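Local structure of putative Ribokinase II (Escherichia coli O6, 3IQ0) at residues Glu246-Glu251 with Ala283-Ala288; Glu252-Gly257 with Thr292-Met297; Val227-Gln232 with Gln242-Ser247. The protein probably transfers a phosphate group from ATP to a sugar such as ribose, as a member of the pfkB family of carbohydrate kinases. All coordinates share one frame; numbering follows the deposited sequence.

Interaction 1 (Glu246-Glu251 with Ala283-Ala288); sequences ESYPVE and ANACGA. With ATP (adenosine-5'-triphosphate), chain G.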
loop_
_atom_site.group_PDB
_atom_site.type_symbol
_atom_site.label_atom_id
_atom_site.label_comp_id
_atom_site.label_asym_id
_atom_site.label_seq_id
_atom_site.Cartn_x
_atom_site.Cartn_y
_atom_site.Cartn_z
ATOM N N GLU B 246 25.963 -6.837 29.742
ATOM C CA GLU B 246 24.684 -7.461 30.043
ATOM C C GLU B 246 23.554 -6.530 29.652
ATOM O O GLU B 246 23.746 -5.319 29.557
ATOM C CB GLU B 246 24.562 -7.750 31.538
ATOM C CG GLU B 246 25.614 -8.669 32.108
ATOM C CD GLU B 246 25.414 -8.893 33.592
ATOM O OE1 GLU B 246 25.455 -7.903 34.352
ATOM O OE2 GLU B 246 25.208 -10.057 33.995
ATOM N N SER B 247 22.373 -7.099 29.442
ATOM C CA SER B 247 21.208 -6.310 29.075
ATOM C C SER B 247 20.619 -5.653 30.315
ATOM O O SER B 247 20.771 -6.152 31.429
ATOM C CB SER B 247 20.142 -7.196 28.431
ATOM O OG SER B 247 19.598 -8.088 29.383
ATOM N N TYR B 248 19.953 -4.523 30.112
ATOM C CA TYR B 248 19.306 -3.807 31.200
ATOM C C TYR B 248 17.897 -4.380 31.256
ATOM O O TYR B 248 17.268 -4.575 30.221
ATOM C CB TYR B 248 19.250 -2.309 30.887
ATOM C CG TYR B 248 20.607 -1.644 30.805
ATOM C CD1 TYR B 248 21.276 -1.240 31.958
ATOM C CD2 TYR B 248 21.231 -1.439 29.576
ATOM C CE1 TYR B 248 22.533 -0.651 31.890
ATOM C CE2 TYR B 248 22.491 -0.854 29.495
ATOM C CZ TYR B 248 23.134 -0.463 30.653
ATOM O OH TYR B 248 24.385 0.105 30.577
ATOM N N PRO B 249 17.391 -4.682 32.462
ATOM C CA PRO B 249 16.040 -5.237 32.577
ATOM C C PRO B 249 14.985 -4.156 32.356
ATOM O O PRO B 249 15.017 -3.116 33.011
ATOM C CB PRO B 249 16.022 -5.789 33.999
ATOM C CG PRO B 249 16.886 -4.802 34.738
ATOM C CD PRO B 249 18.049 -4.608 33.779
ATOM N N VAL B 250 14.061 -4.394 31.425
ATOM C CA VAL B 250 13.006 -3.423 31.132
ATOM C C VAL B 250 11.718 -4.099 30.674
ATOM O O VAL B 250 11.739 -5.240 30.207
ATOM C CB VAL B 250 13.434 -2.422 30.018
ATOM C CG1 VAL B 250 14.701 -1.688 30.420
ATOM C CG2 VAL B 250 13.638 -3.156 28.706
ATOM N N GLU B 251 10.601 -3.384 30.807
ATOM C CA GLU B 251 9.308 -3.906 30.389
ATOM C C GLU B 251 9.150 -3.689 28.884
ATOM O O GLU B 251 8.703 -2.629 28.435
ATOM C CB GLU B 251 8.172 -3.209 31.155
ATOM C CG GLU B 251 7.955 -1.734 30.804
ATOM C CD GLU B 251 8.691 -0.765 31.716
ATOM O OE1 GLU B 251 8.787 0.430 31.356
ATOM O OE2 GLU B 251 9.158 -1.196 32.794
ATOM N N ALA B 283 24.959 2.157 23.427
ATOM C CA ALA B 283 24.147 1.539 22.388
ATOM C C ALA B 283 23.209 0.545 23.064
ATOM O O ALA B 283 22.010 0.532 22.803
ATOM C CB ALA B 283 25.032 0.816 21.375
ATOM N N ASN B 284 23.771 -0.281 23.942
ATOM C CA ASN B 284 23.010 -1.290 24.673
ATOM C C ASN B 284 21.851 -0.647 25.432
ATOM O O ASN B 284 20.717 -1.119 25.374
ATOM C CB ASN B 284 23.944 -2.035 25.639
ATOM C CG ASN B 284 23.236 -3.123 26.425
ATOM O OD1 ASN B 284 22.389 -3.840 25.897
ATOM N ND2 ASN B 284 23.601 -3.265 27.696
ATOM N N ALA B 285 22.143 0.436 26.138
ATOM C CA ALA B 285 21.127 1.153 26.891
ATOM C C ALA B 285 20.100 1.767 25.944
ATOM O O ALA B 285 18.908 1.779 26.244
ATOM C CB ALA B 285 21.773 2.239 27.735
ATOM N N CYS B 286 20.561 2.279 24.806
ATOM C CA CYS B 286 19.650 2.886 23.834
ATOM C C CYS B 286 18.634 1.846 23.366
ATOM O O CYS B 286 17.420 2.074 23.393
ATOM C CB CYS B 286 20.428 3.429 22.633
ATOM S SG CYS B 286 19.428 4.418 21.484
ATOM N N GLY B 287 19.132 0.690 22.947
ATOM C CA GLY B 287 18.232 -0.350 22.499
ATOM C C GLY B 287 17.269 -0.763 23.597
ATOM O O GLY B 287 16.124 -1.116 23.323
ATOM N N ALA B 288 17.733 -0.723 24.841
ATOM C CA ALA B 288 16.902 -1.102 25.982
ATOM C C ALA B 288 15.762 -0.106 26.139
ATOM O O ALA B 288 14.609 -0.487 26.329
ATOM C CB ALA B 288 17.740 -1.136 27.249
HETATM P PG ATP G . 16.467 -5.825 14.065
HETATM O O1G ATP G . 15.199 -5.119 14.464
HETATM O O2G ATP G . 16.232 -6.835 12.971
HETATM O O3G ATP G . 17.521 -4.816 13.606
HETATM P PB ATP G . 18.385 -6.865 16.058
HETATM O O1B ATP G . 18.502 -8.319 16.401
HETATM O O2B ATP G . 19.392 -6.205 15.182
HETATM O O3B ATP G . 16.943 -6.589 15.397
HETATM P PA ATP G . 17.868 -6.727 18.867
HETATM O O1A ATP G . 16.369 -6.923 18.920
HETATM O O2A ATP G . 18.787 -7.858 19.135
HETATM O O3A ATP G . 18.264 -6.080 17.424
HETATM O "O5'" ATP G . 18.683 -5.298 19.611
HETATM C "C5'" ATP G . 19.118 -4.039 19.867
HETATM C "C4'" ATP G . 19.975 -4.114 21.106
HETATM O "O4'" ATP G . 18.930 -3.581 21.928
HETATM C "C3'" ATP G . 20.245 -5.463 21.860
HETATM O "O3'" ATP G . 21.484 -6.082 21.562
HETATM C "C2'" ATP G . 20.061 -5.062 23.258
HETATM O "O2'" ATP G . 21.260 -4.475 23.779
HETATM C "C1'" ATP G . 18.897 -4.119 23.232
HETATM N N9 ATP G . 17.587 -4.857 23.455
HETATM C C8 ATP G . 16.699 -5.390 22.528
HETATM N N7 ATP G . 15.643 -5.973 23.115
HETATM C C5 ATP G . 15.802 -5.831 24.430
HETATM C C6 ATP G . 15.062 -6.220 25.678
HETATM N N6 ATP G . 13.905 -6.874 25.565
HETATM N N1 ATP G . 15.596 -5.871 26.937
HETATM C C2 ATP G . 16.803 -5.186 27.103
HETATM N N3 ATP G . 17.540 -4.802 25.979
HETATM C C4 ATP G . 17.099 -5.100 24.668
HETATM O O HOH W 1 19.977 -3.875 27.226
#
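The nucleoside end of the ATP pocket is built here, where the loop carrying E246, Y248 and V250 crosses helix 276-290 at N284, A285 and A288. N284 is the polar centre. N284 ND2 donates to E246 O at 2.8 Å. The bond is bent, with an N-H...O angle of 138°, and it runs off both the carbonyl plane and the amide plane. CG lies trans to the backbone N (chi1 -179°), which carries the amide out from the helix to the loop. The other end of the amide faces the nucleotide. ATP O2' donates to N284 OD1, modelled at 2.5 Å, a very short and so doubtful distance. A water links the same residue to the loop. It accepts from Y248 N at 3.0 Å and can donate to N284 OD1.

Apolar contacts flank this network. Y248 CE2 touches A285 CB at 3.6 Å, and the ring lies obliquely beside the N284 amide with the two planes 29° apart. F309 and H313 meet the same ring edge-to-face. Y248 CB rests on A288 CB at 4.1 Å. V250 CG2 and A288 CB share one face of the adenine, with V250 CG2 3.8 Å from ATP N1. Y248 O meets the edge of the base, 3.2 Å from ATP C2. G287 brings its bare CA close to the ribose O4'.

The amide is used at both ends, NH2 toward a carbonyl and C=O toward the ribose hydroxyl and the water. The ND2 bond to E246 O, with the acceptor role of OD1, supports this orientation. The site therefore probably presents an acceptor to the 2'-hydroxyl. These two segments meet the base by packing, and E252 takes its amino group.

Interaction 2 (Glu252-Gly257 with Thr292-Met297); sequences EVDPTG and TRRGPM. With ATP (adenosine-5'-triphosphate), chain G.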
loop_
_atom_site.group_PDB
_atom_site.type_symbol
_atom_site.label_atom_id
_atom_site.label_comp_id
_atom_site.label_asym_id
_atom_site.label_seq_id
_atom_site.Cartn_x
_atom_site.Cartn_y
_atom_site.Cartn_z
ATOM N N GLU B 252 9.535 -4.695 28.106
ATOM C CA GLU B 252 9.461 -4.627 26.650
ATOM C C GLU B 252 8.036 -4.467 26.131
ATOM O O GLU B 252 7.120 -5.160 26.570
ATOM C CB GLU B 252 10.089 -5.883 26.047
ATOM C CG GLU B 252 10.143 -5.891 24.533
ATOM C CD GLU B 252 10.834 -7.127 24.000
ATOM O OE1 GLU B 252 10.244 -8.226 24.075
ATOM O OE2 GLU B 252 11.976 -6.999 23.517
ATOM N N VAL B 253 7.863 -3.561 25.176
ATOM C CA VAL B 253 6.553 -3.288 24.594
ATOM C C VAL B 253 6.559 -3.393 23.069
ATOM O O VAL B 253 5.564 -3.801 22.470
ATOM C CB VAL B 253 6.071 -1.878 24.995
ATOM C CG1 VAL B 253 4.817 -1.511 24.235
ATOM C CG2 VAL B 253 5.810 -1.833 26.485
ATOM N N ASP B 254 7.676 -3.018 22.451
ATOM C CA ASP B 254 7.808 -3.062 20.999
ATOM C C ASP B 254 9.284 -3.261 20.653
ATOM O O ASP B 254 10.114 -2.396 20.924
ATOM C CB ASP B 254 7.309 -1.746 20.391
ATOM C CG ASP B 254 7.140 -1.815 18.876
ATOM O OD1 ASP B 254 7.795 -2.667 18.227
ATOM O OD2 ASP B 254 6.357 -1.002 18.337
ATOM N N PRO B 255 9.632 -4.410 20.054
ATOM C CA PRO B 255 11.027 -4.688 19.688
ATOM C C PRO B 255 11.464 -4.149 18.323
ATOM O O PRO B 255 12.651 -4.127 18.007
ATOM C CB PRO B 255 11.084 -6.205 19.750
ATOM C CG PRO B 255 9.738 -6.590 19.191
ATOM C CD PRO B 255 8.787 -5.607 19.867
ATOM N N THR B 256 10.496 -3.708 17.526
ATOM C CA THR B 256 10.747 -3.202 16.175
ATOM C C THR B 256 11.984 -2.326 15.913
ATOM O O THR B 256 12.762 -2.604 14.994
ATOM C CB THR B 256 9.512 -2.443 15.654
ATOM O OG1 THR B 256 8.419 -3.356 15.529
ATOM C CG2 THR B 256 9.793 -1.814 14.297
ATOM N N GLY B 257 12.168 -1.265 16.691
ATOM C CA GLY B 257 13.304 -0.388 16.444
ATOM C C GLY B 257 14.556 -0.583 17.281
ATOM O O GLY B 257 15.503 0.189 17.153
ATOM N N THR B 292 10.898 0.029 25.194
ATOM C CA THR B 292 9.916 0.357 26.230
ATOM C C THR B 292 8.729 1.178 25.732
ATOM O O THR B 292 7.763 1.372 26.467
ATOM C CB THR B 292 10.558 1.117 27.427
ATOM O OG1 THR B 292 10.989 2.418 27.005
ATOM C CG2 THR B 292 11.745 0.341 27.982
ATOM N N ARG B 293 8.796 1.666 24.497
ATOM C CA ARG B 293 7.708 2.459 23.930
ATOM C C ARG B 293 7.209 1.881 22.612
ATOM O O ARG B 293 7.981 1.301 21.852
ATOM C CB ARG B 293 8.149 3.908 23.729
ATOM C CG ARG B 293 8.175 4.697 25.019
ATOM C CD ARG B 293 8.812 6.056 24.854
ATOM N NE ARG B 293 8.668 6.844 26.074
ATOM C CZ ARG B 293 9.295 7.992 26.305
ATOM N NH1 ARG B 293 10.120 8.497 25.397
ATOM N NH2 ARG B 293 9.092 8.638 27.444
ATOM N N ARG B 294 5.915 2.052 22.351
ATOM C CA ARG B 294 5.292 1.525 21.143
ATOM C C ARG B 294 5.460 2.463 19.953
ATOM O O ARG B 294 5.304 3.679 20.076
ATOM C CB ARG B 294 3.807 1.261 21.399
ATOM C CG ARG B 294 3.149 0.347 20.385
ATOM C CD ARG B 294 1.750 -0.045 20.842
ATOM N NE ARG B 294 0.915 1.135 21.059
ATOM C CZ ARG B 294 -0.343 1.099 21.491
ATOM N NH1 ARG B 294 -0.926 -0.063 21.759
ATOM N NH2 ARG B 294 -1.020 2.230 21.652
ATOM N N GLY B 295 5.769 1.887 18.797
ATOM C CA GLY B 295 5.983 2.684 17.607
ATOM C C GLY B 295 7.433 2.514 17.211
ATOM O O GLY B 295 8.327 2.734 18.030
ATOM N N PRO B 296 7.698 2.151 15.949
ATOM C CA PRO B 296 9.038 1.926 15.395
ATOM C C PRO B 296 10.087 2.987 15.706
ATOM O O PRO B 296 11.218 2.662 16.080
ATOM C CB PRO B 296 8.779 1.819 13.888
ATOM C CG PRO B 296 7.372 1.330 13.810
ATOM C CD PRO B 296 6.697 2.164 14.870
HETATM N N MSE B 297 9.715 4.251 15.559
HETATM C CA MSE B 297 10.653 5.349 15.776
HETATM C C MSE B 297 10.331 6.188 17.004
HETATM O O MSE B 297 10.923 7.243 17.214
HETATM C CB MSE B 297 10.649 6.248 14.535
HETATM C CG MSE B 297 11.844 7.165 14.407
HETATM SE SE MSE B 297 11.644 8.348 12.915
HETATM C CE MSE B 297 11.418 7.027 11.526
HETATM P PG ATP G . 16.467 -5.825 14.065
HETATM O O1G ATP G . 15.199 -5.119 14.464
HETATM O O2G ATP G . 16.232 -6.835 12.971
HETATM O O3G ATP G . 17.521 -4.816 13.606
HETATM P PB ATP G . 18.385 -6.865 16.058
HETATM O O1B ATP G . 18.502 -8.319 16.401
HETATM O O2B ATP G . 19.392 -6.205 15.182
HETATM O O3B ATP G . 16.943 -6.589 15.397
HETATM P PA ATP G . 17.868 -6.727 18.867
HETATM O O1A ATP G . 16.369 -6.923 18.920
HETATM O O2A ATP G . 18.787 -7.858 19.135
HETATM O O3A ATP G . 18.264 -6.080 17.424
HETATM O "O5'" ATP G . 18.683 -5.298 19.611
HETATM C "C5'" ATP G . 19.118 -4.039 19.867
HETATM C "C4'" ATP G . 19.975 -4.114 21.106
HETATM O "O4'" ATP G . 18.930 -3.581 21.928
HETATM C "C3'" ATP G . 20.245 -5.463 21.860
HETATM O "O3'" ATP G . 21.484 -6.082 21.562
HETATM C "C2'" ATP G . 20.061 -5.062 23.258
HETATM O "O2'" ATP G . 21.260 -4.475 23.779
HETATM C "C1'" ATP G . 18.897 -4.119 23.232
HETATM N N9 ATP G . 17.587 -4.857 23.455
HETATM C C8 ATP G . 16.699 -5.390 22.528
HETATM N N7 ATP G . 15.643 -5.973 23.115
HETATM C C5 ATP G . 15.802 -5.831 24.430
HETATM C C6 ATP G . 15.062 -6.220 25.678
HETATM N N6 ATP G . 13.905 -6.874 25.565
HETATM N N1 ATP G . 15.596 -5.871 26.937
HETATM C C2 ATP G . 16.803 -5.186 27.103
HETATM N N3 ATP G . 17.540 -4.802 25.979
HETATM C C4 ATP G . 17.099 -5.100 24.668
#
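The D254 carboxylate is the flat group that joins the two loops, taking donors from G295 across the contact and from T256 in its own loop. D254 has CG trans to the backbone N (chi1 -168°), which turns the carboxylate toward G295. G295 N donates to D254 OD2 at 3.0 Å, nearly straight at 167°. The other oxygen takes two bonds. T256 OG1 donates to the syn lone pair of D254 OD1 at 2.9 Å. T256 N reaches the same D254 OD1 at 3.0 Å, which makes an Asx turn. The two backbone donors each come in on the anti side of their oxygen, tilted 28° from the carboxylate plane. Three donors therefore fix the rotation of the group.

D254 CB also packs on R293 O at 3.4 Å. V253 CG2 touches T292 O, and V253 CG1 meets R294 CB at 4.1 Å. At the far end T256 CG2 lies alongside P296 CB at 3.8 Å. G257 CA sits close to P296 O, where a side chain would collide. P296 in turn touches M17 of strand 13-18 and I42 of helix 39-49.

On the nucleotide side, E252 OE2 accepts from ATP N6 at 2.8 Å. D254 to G257 open the DPTGAGD sequence, a signature of the pfkB family. In relatives the GAGD part of this signature forms the anion hole and supplies the catalytic base.

Interaction 3 (Val227-Gln232 with Gln242-Ser247); sequences VKRGNQ and QFHVES. With ATP (adenosine-5'-triphosphate), chain G.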
loop_
_atom_site.group_PDB
_atom_site.type_symbol
_atom_site.label_atom_id
_atom_site.label_comp_id
_atom_site.label_asym_id
_atom_site.label_seq_id
_atom_site.Cartn_x
_atom_site.Cartn_y
_atom_site.Cartn_z
ATOM N N VAL B 227 28.030 -7.422 18.000
ATOM C CA VAL B 227 26.925 -8.371 18.002
ATOM C C VAL B 227 25.846 -8.032 19.014
ATOM O O VAL B 227 26.106 -7.922 20.214
ATOM C CB VAL B 227 27.415 -9.807 18.269
ATOM C CG1 VAL B 227 26.227 -10.743 18.411
ATOM C CG2 VAL B 227 28.303 -10.265 17.121
ATOM N N LYS B 228 24.633 -7.864 18.504
ATOM C CA LYS B 228 23.468 -7.554 19.322
ATOM C C LYS B 228 22.849 -8.876 19.770
ATOM O O LYS B 228 22.632 -9.770 18.955
ATOM C CB LYS B 228 22.475 -6.738 18.491
ATOM C CG LYS B 228 22.981 -5.342 18.161
ATOM C CD LYS B 228 22.275 -4.758 16.955
ATOM C CE LYS B 228 22.688 -5.474 15.684
ATOM N NZ LYS B 228 21.999 -4.928 14.487
ATOM N N ARG B 229 22.569 -8.999 21.063
ATOM C CA ARG B 229 22.016 -10.238 21.599
ATOM C C ARG B 229 20.648 -10.098 22.254
ATOM O O ARG B 229 20.382 -10.723 23.276
ATOM C CB ARG B 229 22.999 -10.844 22.608
ATOM C CG ARG B 229 24.400 -11.070 22.065
ATOM C CD ARG B 229 25.326 -11.639 23.134
ATOM N NE ARG B 229 26.682 -11.845 22.627
ATOM C CZ ARG B 229 26.992 -12.662 21.626
ATOM N NH1 ARG B 229 26.044 -13.364 21.012
ATOM N NH2 ARG B 229 28.254 -12.772 21.228
ATOM N N GLY B 230 19.781 -9.288 21.657
ATOM C CA GLY B 230 18.447 -9.096 22.203
ATOM C C GLY B 230 18.425 -8.759 23.681
ATOM O O GLY B 230 19.012 -7.771 24.104
ATOM N N ASN B 231 17.744 -9.577 24.478
ATOM C CA ASN B 231 17.666 -9.318 25.907
ATOM C C ASN B 231 18.793 -9.955 26.714
ATOM O O ASN B 231 18.604 -10.307 27.877
ATOM C CB ASN B 231 16.317 -9.776 26.466
ATOM C CG ASN B 231 16.059 -11.249 26.241
ATOM O OD1 ASN B 231 16.916 -12.088 26.507
ATOM N ND2 ASN B 231 14.864 -11.571 25.753
ATOM N N GLN B 232 19.962 -10.107 26.102
ATOM C CA GLN B 232 21.108 -10.674 26.808
ATOM C C GLN B 232 22.323 -9.775 26.626
ATOM O O GLN B 232 23.455 -10.186 26.883
ATOM C CB GLN B 232 21.423 -12.084 26.307
ATOM C CG GLN B 232 21.490 -13.129 27.429
ATOM C CD GLN B 232 22.476 -12.760 28.543
ATOM O OE1 GLN B 232 23.694 -12.741 28.338
ATOM N NE2 GLN B 232 21.946 -12.468 29.729
ATOM N N GLN B 242 38.118 -7.855 22.953
ATOM C CA GLN B 242 36.859 -8.582 22.929
ATOM C C GLN B 242 36.182 -8.424 24.282
ATOM O O GLN B 242 36.796 -8.688 25.316
ATOM C CB GLN B 242 37.145 -10.059 22.661
ATOM C CG GLN B 242 35.939 -10.973 22.643
ATOM C CD GLN B 242 36.331 -12.427 22.424
ATOM O OE1 GLN B 242 36.896 -13.068 23.305
ATOM N NE2 GLN B 242 36.046 -12.946 21.235
ATOM N N PHE B 243 34.929 -7.980 24.282
ATOM C CA PHE B 243 34.191 -7.816 25.528
ATOM C C PHE B 243 32.688 -7.775 25.292
ATOM O O PHE B 243 32.230 -7.605 24.162
ATOM C CB PHE B 243 34.656 -6.561 26.270
ATOM C CG PHE B 243 34.435 -5.292 25.515
ATOM C CD1 PHE B 243 33.203 -4.649 25.553
ATOM C CD2 PHE B 243 35.465 -4.731 24.766
ATOM C CE1 PHE B 243 33.000 -3.462 24.856
ATOM C CE2 PHE B 243 35.274 -3.547 24.064
ATOM C CZ PHE B 243 34.038 -2.910 24.110
ATOM N N HIS B 244 31.928 -7.932 26.370
ATOM C CA HIS B 244 30.477 -7.959 26.288
ATOM C C HIS B 244 29.822 -7.251 27.472
ATOM O O HIS B 244 30.442 -7.074 28.519
ATOM C CB HIS B 244 30.036 -9.433 26.180
ATOM C CG HIS B 244 28.662 -9.715 26.703
ATOM N ND1 HIS B 244 28.373 -9.766 28.051
ATOM C CD2 HIS B 244 27.501 -9.987 26.060
ATOM C CE1 HIS B 244 27.095 -10.060 28.214
ATOM N NE2 HIS B 244 26.543 -10.200 27.021
ATOM N N VAL B 245 28.576 -6.823 27.282
ATOM C CA VAL B 245 27.815 -6.148 28.328
ATOM C C VAL B 245 26.465 -6.841 28.512
ATOM O O VAL B 245 25.895 -7.377 27.558
ATOM C CB VAL B 245 27.561 -4.657 27.988
ATOM C CG1 VAL B 245 28.880 -3.926 27.855
ATOM C CG2 VAL B 245 26.751 -4.539 26.706
ATOM N N GLU B 246 25.963 -6.837 29.742
ATOM C CA GLU B 246 24.684 -7.461 30.043
ATOM C C GLU B 246 23.554 -6.530 29.652
ATOM O O GLU B 246 23.746 -5.319 29.557
ATOM C CB GLU B 246 24.562 -7.750 31.538
ATOM C CG GLU B 246 25.614 -8.669 32.108
ATOM C CD GLU B 246 25.414 -8.893 33.592
ATOM O OE1 GLU B 246 25.455 -7.903 34.352
ATOM O OE2 GLU B 246 25.208 -10.057 33.995
ATOM N N SER B 247 22.373 -7.099 29.442
ATOM C CA SER B 247 21.208 -6.310 29.075
ATOM C C SER B 247 20.619 -5.653 30.315
ATOM O O SER B 247 20.771 -6.152 31.429
ATOM C CB SER B 247 20.142 -7.196 28.431
ATOM O OG SER B 247 19.598 -8.088 29.383
HETATM P PG ATP G . 16.467 -5.825 14.065
HETATM O O1G ATP G . 15.199 -5.119 14.464
HETATM O O2G ATP G . 16.232 -6.835 12.971
HETATM O O3G ATP G . 17.521 -4.816 13.606
HETATM P PB ATP G . 18.385 -6.865 16.058
HETATM O O1B ATP G . 18.502 -8.319 16.401
HETATM O O2B ATP G . 19.392 -6.205 15.182
HETATM O O3B ATP G . 16.943 -6.589 15.397
HETATM P PA ATP G . 17.868 -6.727 18.867
HETATM O O1A ATP G . 16.369 -6.923 18.920
HETATM O O2A ATP G . 18.787 -7.858 19.135
HETATM O O3A ATP G . 18.264 -6.080 17.424
HETATM O "O5'" ATP G . 18.683 -5.298 19.611
HETATM C "C5'" ATP G . 19.118 -4.039 19.867
HETATM C "C4'" ATP G . 19.975 -4.114 21.106
HETATM O "O4'" ATP G . 18.930 -3.581 21.928
HETATM C "C3'" ATP G . 20.245 -5.463 21.860
HETATM O "O3'" ATP G . 21.484 -6.082 21.562
HETATM C "C2'" ATP G . 20.061 -5.062 23.258
HETATM O "O2'" ATP G . 21.260 -4.475 23.779
HETATM C "C1'" ATP G . 18.897 -4.119 23.232
HETATM N N9 ATP G . 17.587 -4.857 23.455
HETATM C C8 ATP G . 16.699 -5.390 22.528
HETATM N N7 ATP G . 15.643 -5.973 23.115
HETATM C C5 ATP G . 15.802 -5.831 24.430
HETATM C C6 ATP G . 15.062 -6.220 25.678
HETATM N N6 ATP G . 13.905 -6.874 25.565
HETATM N N1 ATP G . 15.596 -5.871 26.937
HETATM C C2 ATP G . 16.803 -5.186 27.103
HETATM N N3 ATP G . 17.540 -4.802 25.979
HETATM C C4 ATP G . 17.099 -5.100 24.668
#
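This is a polar surface contact, in which Q232 and N231 of the loop after strand 224-228 meet H244 of edge strand 242-245 and S247 just after it. H244 NE2 donates to Q232 O at 3.1 Å. The bond is well formed, with an N-H...O angle of 158°. The acceptor lies at the edge of the ring near its plane, and the donor lies in the carbonyl plane. Q232 is bent at chi2 (-55°), which brings OE1 back toward H244 NE2. The two side chains cross at about a right angle, with amide and ring planes 17° apart. H244 CD2 sits at the edge of the R229 guanidinium, 4.0 Å from R229 NE. R229 itself is held by a salt bridge from NH1 to E198 and a hydrogen bond from NE to S235 OG. S247 OG makes a weak hydrogen bond to N231 O at 2.9 Å.

The two strands are not neighbours in the sheet. Strand 234-237 runs between them, antiparallel to both, so the contact closes over the end of a three-strand meander. The end of strand 224-228 and the loop after it touch the nucleotide. K228 NZ donates to ATP O2B at 3.0 Å and also bridges to D167. R229 N and G230 N give weak bonds, to ATP O3' at 3.2 Å and to ATP O2A at 3.1 Å. N231 CB packs against the adenine at ATP C6, 3.9 Å away.

In the fold
All three contacts touch the same ATP. Along the chain interaction 3 comes first. Interaction 1 shares E246 and S247 with it, and their centres are 9 Å apart. Interactions 1 and 2 have centres 12 Å apart. Their segments alternate, since one loop, 246-257, leaves edge strand 242-245 and meets helix 276-290 and then the loop after it. V250 packs on T292 where they join. Interactions 2 and 3 stand about 19 Å apart between centres and do not touch. Interaction 1 borders ribose and base, interaction 3 reaches from the base to the alpha- and beta-phosphates, and interaction 2 runs from the adenine amino group toward the gamma-phosphate.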